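Local coordinates for KmHsv2 (Kluyveromyces marxianus, PDB 3VU4), which probably binds phosphoinositides at membranes through a seven-bladed beta-propeller of the PROPPIN family, a group that serves autophagy-related transport, at residues I191-N196 and R221-E226; M200-R205 and V243-W248; L230-R235 and F267-D272. One frame throughout, in Å; residues are numbered along the deposited sequence.

Contact 1 (I191-N196 and R221-E226); sequences IKAHTN and RVFKTE. With SO4 (sulfate ion), chain E.
Ile191 and Ala193 pack against the ring of Phe223, and this apolar end is the tight part of the contact. Ile191 CG2 lies over one face of the ring, 3.7 Å from its centroid and 22° off the normal, a CH-pi approach displaced toward the rim. Ala193 CB meets the same ring near CE1, at 3.7 Å. All three residues are buried. The looser side begins past His194, at exposed Thr195 and Asn196, where a bound sulfate, probably from the crystallisation liquor, sits among polar groups. The side chain of Arg221 runs out nearly straight from CG to NE (chi2 -169°, chi3 169°), which carries NH1 past the His194 ring and over one of its faces. There NH1 donates to sulfate O1 at 3.1 Å, with O1 in the guanidinium plane. The same oxygen takes Thr195 N at 3.0 Å, while His194 ND1 gives an almost linear bond to O2 at 3.1 Å and Asn196 N reaches O3 at 3.0 Å. Ser214 adds its hydroxyl to the anion. Second-shell residues position both side chains: Thr212 bonds His194 NE2, and Glu233 forms a salt bridge with Arg221 NE. An alanine at Arg221 takes away the guanidinium, and would probably leave sulfate O1 with fewer donors and the Glu233 carboxylate without this ionic mate. An anion site of this kind, with backbone amides, a histidine and an arginine round a tetrahedral oxyanion, is consistent with a phosphoinositide headgroup site on a PROPPIN propeller.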
loop_
_atom_site.group_PDB
_atom_site.type_symbol
_atom_site.label_atom_id
_atom_site.label_comp_id
_atom_site.label_asym_id
_atom_site.label_seq_id
_atom_site.Cartn_x
_atom_site.Cartn_y
_atom_site.Cartn_z
ATOM N N ILE A 191 -18.252 -0.631 8.208
ATOM C CA ILE A 191 -17.641 0.066 9.334
ATOM C C ILE A 191 -17.656 1.580 9.226
ATOM O O ILE A 191 -17.187 2.150 8.237
ATOM C CB ILE A 191 -16.167 -0.337 9.522
ATOM C CG1 ILE A 191 -16.019 -1.849 9.460
ATOM C CG2 ILE A 191 -15.665 0.174 10.865
ATOM C CD1 ILE A 191 -14.588 -2.309 9.285
ATOM N N LYS A 192 -18.191 2.235 10.247
ATOM C CA LYS A 192 -18.200 3.686 10.278
ATOM C C LYS A 192 -16.890 4.098 10.942
ATOM O O LYS A 192 -16.874 4.538 12.091
ATOM C CB LYS A 192 -19.374 4.193 11.093
ATOM C CG LYS A 192 -20.707 3.972 10.438
ATOM C CD LYS A 192 -21.756 4.763 11.166
ATOM C CE LYS A 192 -23.087 4.704 10.457
ATOM N NZ LYS A 192 -24.086 5.475 11.257
ATOM N N ALA A 193 -15.799 3.942 10.194
ATOM C CA ALA A 193 -14.441 4.244 10.653
ATOM C C ALA A 193 -14.162 5.677 11.105
ATOM O O ALA A 193 -13.591 5.876 12.173
ATOM C CB ALA A 193 -13.434 3.844 9.577
ATOM N N HIS A 194 -14.544 6.672 10.309
ATOM C CA HIS A 194 -14.280 8.055 10.696
ATOM C C HIS A 194 -15.444 8.996 10.470
ATOM O O HIS A 194 -16.382 8.684 9.746
ATOM C CB HIS A 194 -13.076 8.595 9.933
ATOM C CG HIS A 194 -11.819 7.816 10.153
ATOM N ND1 HIS A 194 -10.829 8.230 11.020
ATOM C CD2 HIS A 194 -11.389 6.649 9.616
ATOM C CE1 HIS A 194 -9.842 7.350 11.004
ATOM N NE2 HIS A 194 -10.155 6.381 10.162
ATOM N N THR A 195 -15.358 10.156 11.102
ATOM C CA THR A 195 -16.358 11.198 10.980
ATOM C C THR A 195 -16.057 12.010 9.729
ATOM O O THR A 195 -16.958 12.432 9.008
ATOM C CB THR A 195 -16.308 12.142 12.180
ATOM O OG1 THR A 195 -16.679 11.419 13.358
ATOM C CG2 THR A 195 -17.247 13.320 11.979
ATOM N N ASN A 196 -14.780 12.235 9.475
ATOM C CA ASN A 196 -14.377 12.992 8.308
ATOM C C ASN A 196 -14.079 12.046 7.165
ATOM O O ASN A 196 -14.009 10.835 7.362
ATOM C CB ASN A 196 -13.154 13.834 8.641
ATOM C CG ASN A 196 -13.447 14.850 9.713
ATOM O OD1 ASN A 196 -14.368 15.664 9.581
ATOM N ND2 ASN A 196 -12.674 14.810 10.790
ATOM N N ARG A 221 -6.946 4.112 12.811
ATOM C CA ARG A 221 -7.684 2.995 13.392
ATOM C C ARG A 221 -7.454 1.668 12.696
ATOM O O ARG A 221 -7.195 1.613 11.490
ATOM C CB ARG A 221 -9.188 3.283 13.401
ATOM C CG ARG A 221 -9.570 4.517 14.191
ATOM C CD ARG A 221 -11.073 4.622 14.417
ATOM N NE ARG A 221 -11.373 5.667 15.391
ATOM C CZ ARG A 221 -11.819 6.886 15.090
ATOM N NH1 ARG A 221 -12.046 7.236 13.825
ATOM N NH2 ARG A 221 -11.999 7.779 16.054
ATOM N N VAL A 222 -7.552 0.589 13.470
ATOM C CA VAL A 222 -7.376 -0.739 12.923
ATOM C C VAL A 222 -8.581 -1.577 13.295
ATOM O O VAL A 222 -8.945 -1.647 14.472
ATOM C CB VAL A 222 -6.116 -1.417 13.475
ATOM C CG1 VAL A 222 -5.905 -2.739 12.764
ATOM C CG2 VAL A 222 -4.910 -0.516 13.294
ATOM N N PHE A 223 -9.199 -2.203 12.295
ATOM C CA PHE A 223 -10.374 -3.045 12.506
ATOM C C PHE A 223 -10.144 -4.453 11.976
ATOM O O PHE A 223 -9.309 -4.658 11.093
ATOM C CB PHE A 223 -11.614 -2.491 11.777
ATOM C CG PHE A 223 -11.925 -1.040 12.070
ATOM C CD1 PHE A 223 -11.267 -0.014 11.385
ATOM C CD2 PHE A 223 -12.892 -0.699 13.016
ATOM C CE1 PHE A 223 -11.570 1.330 11.634
ATOM C CE2 PHE A 223 -13.204 0.644 13.275
ATOM C CZ PHE A 223 -12.541 1.661 12.582
ATOM N N LYS A 224 -10.891 -5.422 12.526
ATOM C CA LYS A 224 -10.834 -6.811 12.058
ATOM C C LYS A 224 -11.706 -6.797 10.815
ATOM O O LYS A 224 -12.807 -6.249 10.847
ATOM C CB LYS A 224 -11.493 -7.774 13.039
ATOM C CG LYS A 224 -10.753 -8.090 14.314
ATOM C CD LYS A 224 -11.621 -9.049 15.129
ATOM C CE LYS A 224 -11.033 -9.354 16.496
ATOM N NZ LYS A 224 -12.060 -9.953 17.406
ATOM N N THR A 225 -11.239 -7.396 9.731
ATOM C CA THR A 225 -12.028 -7.417 8.506
ATOM C C THR A 225 -13.208 -8.385 8.582
ATOM O O THR A 225 -14.174 -8.267 7.822
ATOM C CB THR A 225 -11.162 -7.796 7.295
ATOM O OG1 THR A 225 -10.500 -9.041 7.556
ATOM C CG2 THR A 225 -10.127 -6.706 7.019
ATOM N N GLU A 226 -13.134 -9.342 9.501
ATOM C CA GLU A 226 -14.202 -10.318 9.650
ATOM C C GLU A 226 -15.466 -9.738 10.270
ATOM O O GLU A 226 -16.551 -9.924 9.733
ATOM C CB GLU A 226 -13.736 -11.486 10.496
ATOM C CG GLU A 226 -14.752 -12.602 10.590
ATOM C CD GLU A 226 -14.450 -13.558 11.722
ATOM O OE1 GLU A 226 -15.001 -14.682 11.710
ATOM O OE2 GLU A 226 -13.670 -13.178 12.629
HETATM S S SO4 E . -12.143 11.241 12.674
HETATM O O1 SO4 E . -12.991 10.082 13.013
HETATM O O2 SO4 E . -10.728 10.836 12.760
HETATM O O3 SO4 E . -12.426 11.704 11.302
HETATM O O4 SO4 E . -12.436 12.338 13.615
#

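Contact 2 (M200-R205 and V243-W248); sequences MVRLNR and VVDMKW
Asp245 OD1 is gripped from both faces of its carboxylate: Arg202 NH2 arrives on one, at 3.0 Å, and Met246 N on the other, at 2.7 Å. The first, a salt bridge, meets OD1 on the anti side, 33° out of the carboxylate plane; Arg202 NE adds a weak bond. A bend at chi2 (-78°) turns the guanidinium to this position, and its NH1 folds back onto Val201 O at 2.9 Å. Lys247 NZ takes the syn lone pair of OD2, so one carboxylate is likely to balance two positive charges. At the Val243 end Met200 packs with CE against Val243 CG1 and SD against Met246 CB, SD also lying over a face of the Arg202 guanidinium. At the other end Trp248 NE1 donates to Arg202 O at 3.0 Å, from above the carbonyl plane, and Asn204 CB sits over the indole, 3.5 Å from its five-membered ring centroid. The two strands run nearly parallel, 15° apart, axes 7.2 Å from each other, joined through side chains. Each is an outermost strand of its own four-stranded sheet, backed by 209-214 and 254-259; Asp245 OD2 and Lys247 NZ reach on to Ile311 of the next sheet.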
loop_
_atom_site.group_PDB
_atom_site.type_symbol
_atom_site.label_atom_id
_atom_site.label_comp_id
_atom_site.label_asym_id
_atom_site.label_seq_id
_atom_site.Cartn_x
_atom_site.Cartn_y
_atom_site.Cartn_z
ATOM N N MET A 200 -7.201 7.121 3.335
ATOM C CA MET A 200 -6.815 5.871 2.679
ATOM C C MET A 200 -7.055 4.691 3.610
ATOM O O MET A 200 -7.147 4.871 4.826
ATOM C CB MET A 200 -5.336 5.893 2.303
ATOM C CG MET A 200 -4.409 6.024 3.493
ATOM S SD MET A 200 -2.678 5.904 3.028
ATOM C CE MET A 200 -2.342 7.614 2.730
ATOM N N VAL A 201 -7.172 3.493 3.042
ATOM C CA VAL A 201 -7.356 2.295 3.856
ATOM C C VAL A 201 -6.295 1.286 3.456
ATOM O O VAL A 201 -5.860 1.255 2.309
ATOM C CB VAL A 201 -8.774 1.674 3.707
ATOM C CG1 VAL A 201 -9.833 2.701 4.118
ATOM C CG2 VAL A 201 -8.996 1.178 2.310
ATOM N N ARG A 202 -5.861 0.471 4.409
ATOM C CA ARG A 202 -4.820 -0.501 4.126
ATOM C C ARG A 202 -5.038 -1.855 4.788
ATOM O O ARG A 202 -5.206 -1.951 6.010
ATOM C CB ARG A 202 -3.469 0.068 4.566
ATOM C CG ARG A 202 -3.011 1.288 3.770
ATOM C CD ARG A 202 -2.442 0.873 2.416
ATOM N NE ARG A 202 -1.865 2.001 1.691
ATOM C CZ ARG A 202 -2.564 2.910 1.016
ATOM N NH1 ARG A 202 -3.885 2.838 0.946
ATOM N NH2 ARG A 202 -1.937 3.910 0.421
ATOM N N LEU A 203 -5.028 -2.898 3.962
ATOM C CA LEU A 203 -5.189 -4.269 4.421
ATOM C C LEU A 203 -3.822 -4.828 4.796
ATOM O O LEU A 203 -2.817 -4.488 4.166
ATOM C CB LEU A 203 -5.788 -5.134 3.314
ATOM C CG LEU A 203 -7.257 -4.915 2.951
ATOM C CD1 LEU A 203 -7.593 -5.693 1.688
ATOM C CD2 LEU A 203 -8.146 -5.351 4.106
ATOM N N ASN A 204 -3.775 -5.666 5.831
ATOM C CA ASN A 204 -2.515 -6.283 6.217
ATOM C C ASN A 204 -2.326 -7.519 5.326
ATOM O O ASN A 204 -3.241 -7.906 4.594
ATOM C CB ASN A 204 -2.497 -6.625 7.723
ATOM C CG ASN A 204 -3.567 -7.642 8.136
ATOM O OD1 ASN A 204 -4.502 -7.943 7.388
ATOM N ND2 ASN A 204 -3.434 -8.157 9.357
ATOM N N ARG A 205 -1.134 -8.103 5.355
ATOM C CA ARG A 205 -0.802 -9.269 4.537
ATOM C C ARG A 205 -1.893 -10.330 4.427
ATOM O O ARG A 205 -2.257 -10.743 3.325
ATOM C CB ARG A 205 0.461 -9.922 5.081
ATOM C CG ARG A 205 1.689 -9.752 4.234
ATOM C CD ARG A 205 2.020 -11.021 3.470
ATOM N NE ARG A 205 3.455 -11.117 3.190
ATOM C CZ ARG A 205 4.173 -10.173 2.580
ATOM N NH1 ARG A 205 3.592 -9.045 2.179
ATOM N NH2 ARG A 205 5.477 -10.350 2.378
ATOM N N VAL A 243 -1.053 12.308 5.490
ATOM C CA VAL A 243 -0.451 11.007 5.327
ATOM C C VAL A 243 -0.227 10.778 3.834
ATOM O O VAL A 243 -1.108 11.050 3.020
ATOM C CB VAL A 243 -1.385 9.918 5.878
ATOM C CG1 VAL A 243 -0.799 8.538 5.613
ATOM C CG2 VAL A 243 -1.625 10.146 7.364
ATOM N N VAL A 244 0.951 10.285 3.470
ATOM C CA VAL A 244 1.264 10.024 2.070
ATOM C C VAL A 244 1.135 8.532 1.812
ATOM O O VAL A 244 0.682 8.106 0.750
ATOM C CB VAL A 244 2.694 10.500 1.721
ATOM C CG1 VAL A 244 3.054 10.108 0.306
ATOM C CG2 VAL A 244 2.777 12.007 1.877
ATOM N N ASP A 245 1.537 7.729 2.785
ATOM C CA ASP A 245 1.412 6.291 2.636
ATOM C C ASP A 245 1.429 5.594 3.995
ATOM O O ASP A 245 1.942 6.121 4.988
ATOM C CB ASP A 245 2.503 5.738 1.717
ATOM C CG ASP A 245 2.127 4.382 1.124
ATOM O OD1 ASP A 245 0.971 3.945 1.332
ATOM O OD2 ASP A 245 2.982 3.757 0.445
ATOM N N MET A 246 0.842 4.405 4.018
ATOM C CA MET A 246 0.724 3.612 5.230
ATOM C C MET A 246 0.788 2.158 4.800
ATOM O O MET A 246 0.005 1.726 3.958
ATOM C CB MET A 246 -0.609 3.946 5.892
ATOM C CG MET A 246 -1.010 3.065 7.024
ATOM S SD MET A 246 -2.305 3.884 7.966
ATOM C CE MET A 246 -3.705 3.729 6.852
ATOM N N LYS A 247 1.739 1.418 5.367
ATOM C CA LYS A 247 1.948 0.010 5.028
ATOM C C LYS A 247 2.196 -0.875 6.270
ATOM O O LYS A 247 2.702 -0.401 7.295
ATOM C CB LYS A 247 3.118 -0.084 4.055
ATOM C CG LYS A 247 2.744 -0.434 2.633
ATOM C CD LYS A 247 1.575 0.373 2.113
ATOM C CE LYS A 247 1.366 0.130 0.624
ATOM N NZ LYS A 247 2.505 0.632 -0.216
ATOM N N TRP A 248 1.835 -2.154 6.163
ATOM C CA TRP A 248 1.961 -3.131 7.260
ATOM C C TRP A 248 3.216 -3.994 7.178
ATOM O O TRP A 248 3.631 -4.384 6.088
ATOM C CB TRP A 248 0.770 -4.096 7.259
ATOM C CG TRP A 248 -0.591 -3.541 7.631
ATOM C CD1 TRP A 248 -1.477 -2.894 6.809
ATOM C CD2 TRP A 248 -1.265 -3.710 8.888
ATOM N NE1 TRP A 248 -2.661 -2.664 7.471
ATOM C CE2 TRP A 248 -2.559 -3.151 8.749
ATOM C CE3 TRP A 248 -0.897 -4.280 10.117
ATOM C CZ2 TRP A 248 -3.497 -3.156 9.795
ATOM C CZ3 TRP A 248 -1.823 -4.283 11.157
ATOM C CH2 TRP A 248 -3.110 -3.720 10.988
#

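Contact 3 (L230-R235 and F267-D272); sequences LVREFR and FEIFND
Ile269 O accepts two N-H groups of Arg232: NE at 2.6 Å, in the carbonyl plane on a lone pair, and NH2 at 3.0 Å, a weak bond. The NE bond is moderately straight (149°), the carbonyl slightly tilted from the guanidinium plane. The side chain starts toward the loop, and a bend at chi2 (-85°) brings NE and NH2 onto this carbonyl. Segment 230-235 is the last strand of its four-stranded propeller blade and 267-272 leaves the third strand of the next, so the bond ties neighbouring blades together; Phe234 and Arg235 open the FRRG sequence that marks PROPPINs. Beside the polar pair, Phe267 CB stands over the centre of the Phe234 ring, 3.7 Å from its centroid. The two rings meet obliquely, with planes at 37°. Phe234 turns its edge to Glu268 O, 3.4 Å from CZ, and Ile269 CD1 lies 4.1 Å from the same CZ. Glu268 sets out away from strand 230-235, and its OE2 is hydrogen-bonded to Gln290 NE2. Arg235 likewise starts away from the other segment; its side chain is about 4 Å from a bound sulfate, probably from the crystallisation liquor, and has a long, weak ion pair with Glu292.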
loop_
_atom_site.group_PDB
_atom_site.type_symbol
_atom_site.label_atom_id
_atom_site.label_comp_id
_atom_site.label_asym_id
_atom_site.label_seq_id
_atom_site.Cartn_x
_atom_site.Cartn_y
_atom_site.Cartn_z
ATOM N N LEU A 230 -13.296 -2.535 16.290
ATOM C CA LEU A 230 -12.106 -1.733 16.499
ATOM C C LEU A 230 -11.098 -2.468 17.381
ATOM O O LEU A 230 -11.337 -2.699 18.567
ATOM C CB LEU A 230 -12.489 -0.409 17.140
ATOM C CG LEU A 230 -11.328 0.529 17.470
ATOM C CD1 LEU A 230 -10.536 0.851 16.195
ATOM C CD2 LEU A 230 -11.875 1.785 18.117
ATOM N N VAL A 231 -9.962 -2.814 16.797
ATOM C CA VAL A 231 -8.918 -3.539 17.496
ATOM C C VAL A 231 -7.811 -2.634 18.055
ATOM O O VAL A 231 -7.266 -2.905 19.120
ATOM C CB VAL A 231 -8.312 -4.579 16.542
ATOM C CG1 VAL A 231 -7.146 -5.277 17.194
ATOM C CG2 VAL A 231 -9.376 -5.581 16.160
ATOM N N ARG A 232 -7.475 -1.567 17.330
ATOM C CA ARG A 232 -6.432 -0.637 17.763
ATOM C C ARG A 232 -6.727 0.803 17.353
ATOM O O ARG A 232 -7.435 1.062 16.374
ATOM C CB ARG A 232 -5.088 -1.026 17.156
ATOM C CG ARG A 232 -4.590 -2.385 17.537
ATOM C CD ARG A 232 -3.842 -2.352 18.847
ATOM N NE ARG A 232 -3.366 -3.686 19.189
ATOM C CZ ARG A 232 -3.836 -4.407 20.199
ATOM N NH1 ARG A 232 -4.795 -3.918 20.972
ATOM N NH2 ARG A 232 -3.350 -5.613 20.430
ATOM N N GLU A 233 -6.166 1.736 18.108
ATOM C CA GLU A 233 -6.323 3.142 17.803
ATOM C C GLU A 233 -5.017 3.834 18.195
ATOM O O GLU A 233 -4.486 3.609 19.284
ATOM C CB GLU A 233 -7.520 3.758 18.549
ATOM C CG GLU A 233 -8.096 4.959 17.809
ATOM C CD GLU A 233 -9.358 5.551 18.439
ATOM O OE1 GLU A 233 -9.244 6.313 19.423
ATOM O OE2 GLU A 233 -10.468 5.261 17.945
ATOM N N PHE A 234 -4.490 4.644 17.278
ATOM C CA PHE A 234 -3.252 5.372 17.518
ATOM C C PHE A 234 -3.467 6.867 17.313
ATOM O O PHE A 234 -4.258 7.276 16.470
ATOM C CB PHE A 234 -2.172 4.883 16.560
ATOM C CG PHE A 234 -1.948 3.407 16.603
ATOM C CD1 PHE A 234 -1.303 2.820 17.684
ATOM C CD2 PHE A 234 -2.376 2.598 15.556
ATOM C CE1 PHE A 234 -1.084 1.443 17.721
ATOM C CE2 PHE A 234 -2.162 1.220 15.582
ATOM C CZ PHE A 234 -1.512 0.643 16.669
ATOM N N ARG A 235 -2.763 7.682 18.086
ATOM C CA ARG A 235 -2.874 9.130 17.966
ATOM C C ARG A 235 -1.606 9.592 17.284
ATOM O O ARG A 235 -0.516 9.181 17.661
ATOM C CB ARG A 235 -2.975 9.764 19.346
ATOM C CG ARG A 235 -3.991 9.082 20.237
ATOM C CD ARG A 235 -5.363 9.677 20.075
ATOM N NE ARG A 235 -5.577 10.734 21.058
ATOM C CZ ARG A 235 -6.656 11.508 21.101
ATOM N NH1 ARG A 235 -7.629 11.347 20.210
ATOM N NH2 ARG A 235 -6.762 12.436 22.045
ATOM N N PHE A 267 3.831 2.343 14.187
ATOM C CA PHE A 267 2.866 2.058 15.247
ATOM C C PHE A 267 2.869 0.549 15.471
ATOM O O PHE A 267 3.074 -0.234 14.533
ATOM C CB PHE A 267 1.472 2.544 14.846
ATOM C CG PHE A 267 1.382 4.026 14.689
ATOM C CD1 PHE A 267 1.165 4.839 15.788
ATOM C CD2 PHE A 267 1.549 4.619 13.437
ATOM C CE1 PHE A 267 1.113 6.234 15.648
ATOM C CE2 PHE A 267 1.501 5.997 13.290
ATOM C CZ PHE A 267 1.282 6.808 14.394
ATOM N N GLU A 268 2.639 0.137 16.708
ATOM C CA GLU A 268 2.662 -1.283 17.027
ATOM C C GLU A 268 1.290 -1.900 17.275
ATOM O O GLU A 268 0.588 -1.498 18.205
ATOM C CB GLU A 268 3.569 -1.496 18.245
ATOM C CG GLU A 268 3.555 -2.904 18.836
ATOM C CD GLU A 268 4.485 -3.027 20.033
ATOM O OE1 GLU A 268 5.706 -3.201 19.829
ATOM O OE2 GLU A 268 3.997 -2.929 21.181
ATOM N N ILE A 269 0.912 -2.872 16.444
ATOM C CA ILE A 269 -0.368 -3.571 16.602
ATOM C C ILE A 269 -0.229 -4.672 17.676
ATOM O O ILE A 269 -1.110 -4.857 18.524
ATOM C CB ILE A 269 -0.851 -4.178 15.260
ATOM C CG1 ILE A 269 -1.490 -3.082 14.393
ATOM C CG2 ILE A 269 -1.861 -5.292 15.509
ATOM C CD1 ILE A 269 -0.511 -2.073 13.824
ATOM N N PHE A 270 0.873 -5.408 17.631
ATOM C CA PHE A 270 1.136 -6.425 18.644
ATOM C C PHE A 270 2.643 -6.602 18.743
ATOM O O PHE A 270 3.354 -6.420 17.749
ATOM C CB PHE A 270 0.416 -7.748 18.320
ATOM C CG PHE A 270 1.002 -8.530 17.172
ATOM C CD1 PHE A 270 2.154 -9.295 17.346
ATOM C CD2 PHE A 270 0.357 -8.558 15.930
ATOM C CE1 PHE A 270 2.661 -10.085 16.307
ATOM C CE2 PHE A 270 0.852 -9.344 14.886
ATOM C CZ PHE A 270 2.009 -10.110 15.078
ATOM N N ASN A 271 3.139 -6.919 19.939
ATOM C CA ASN A 271 4.571 -7.079 20.115
ATOM C C ASN A 271 5.104 -8.303 19.379
ATOM O O ASN A 271 4.641 -9.422 19.557
ATOM C CB ASN A 271 4.950 -7.129 21.585
ATOM C CG ASN A 271 6.439 -7.004 21.783
ATOM O OD1 ASN A 271 7.197 -7.866 21.344
ATOM N ND2 ASN A 271 6.875 -5.919 22.422
ATOM N N ASP A 272 6.102 -8.029 18.550
ATOM C CA ASP A 272 6.767 -8.967 17.656
ATOM C C ASP A 272 7.911 -9.804 18.226
ATOM O O ASP A 272 8.115 -10.944 17.835
ATOM C CB ASP A 272 7.313 -8.151 16.481
ATOM C CG ASP A 272 7.023 -8.781 15.177
ATOM O OD1 ASP A 272 6.142 -9.659 15.155
ATOM O OD2 ASP A 272 7.654 -8.403 14.174
#

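All three contacts are largely buried, but contact 2 lies nearest the centre of the chain, about 5 Å from it, while contacts 1 and 3, centred about 17 and 18 Å out, have exposed or partly exposed residues at their rims. All engage the sheet 198-203 to 230-235: contact 1 joins it to the loop after strand 189-191, contacts 2 and 3 to the following blade at inner and outer radius. In contact 2 charge is probably balanced within the protein; in contact 1 Arg221 serves both the sulfate and Glu233 of segment 230-235, which joins contacts 1 and 3; contact 3 spends an arginine on a backbone carbonyl. Val222 and Ile269 both pack on Trp248.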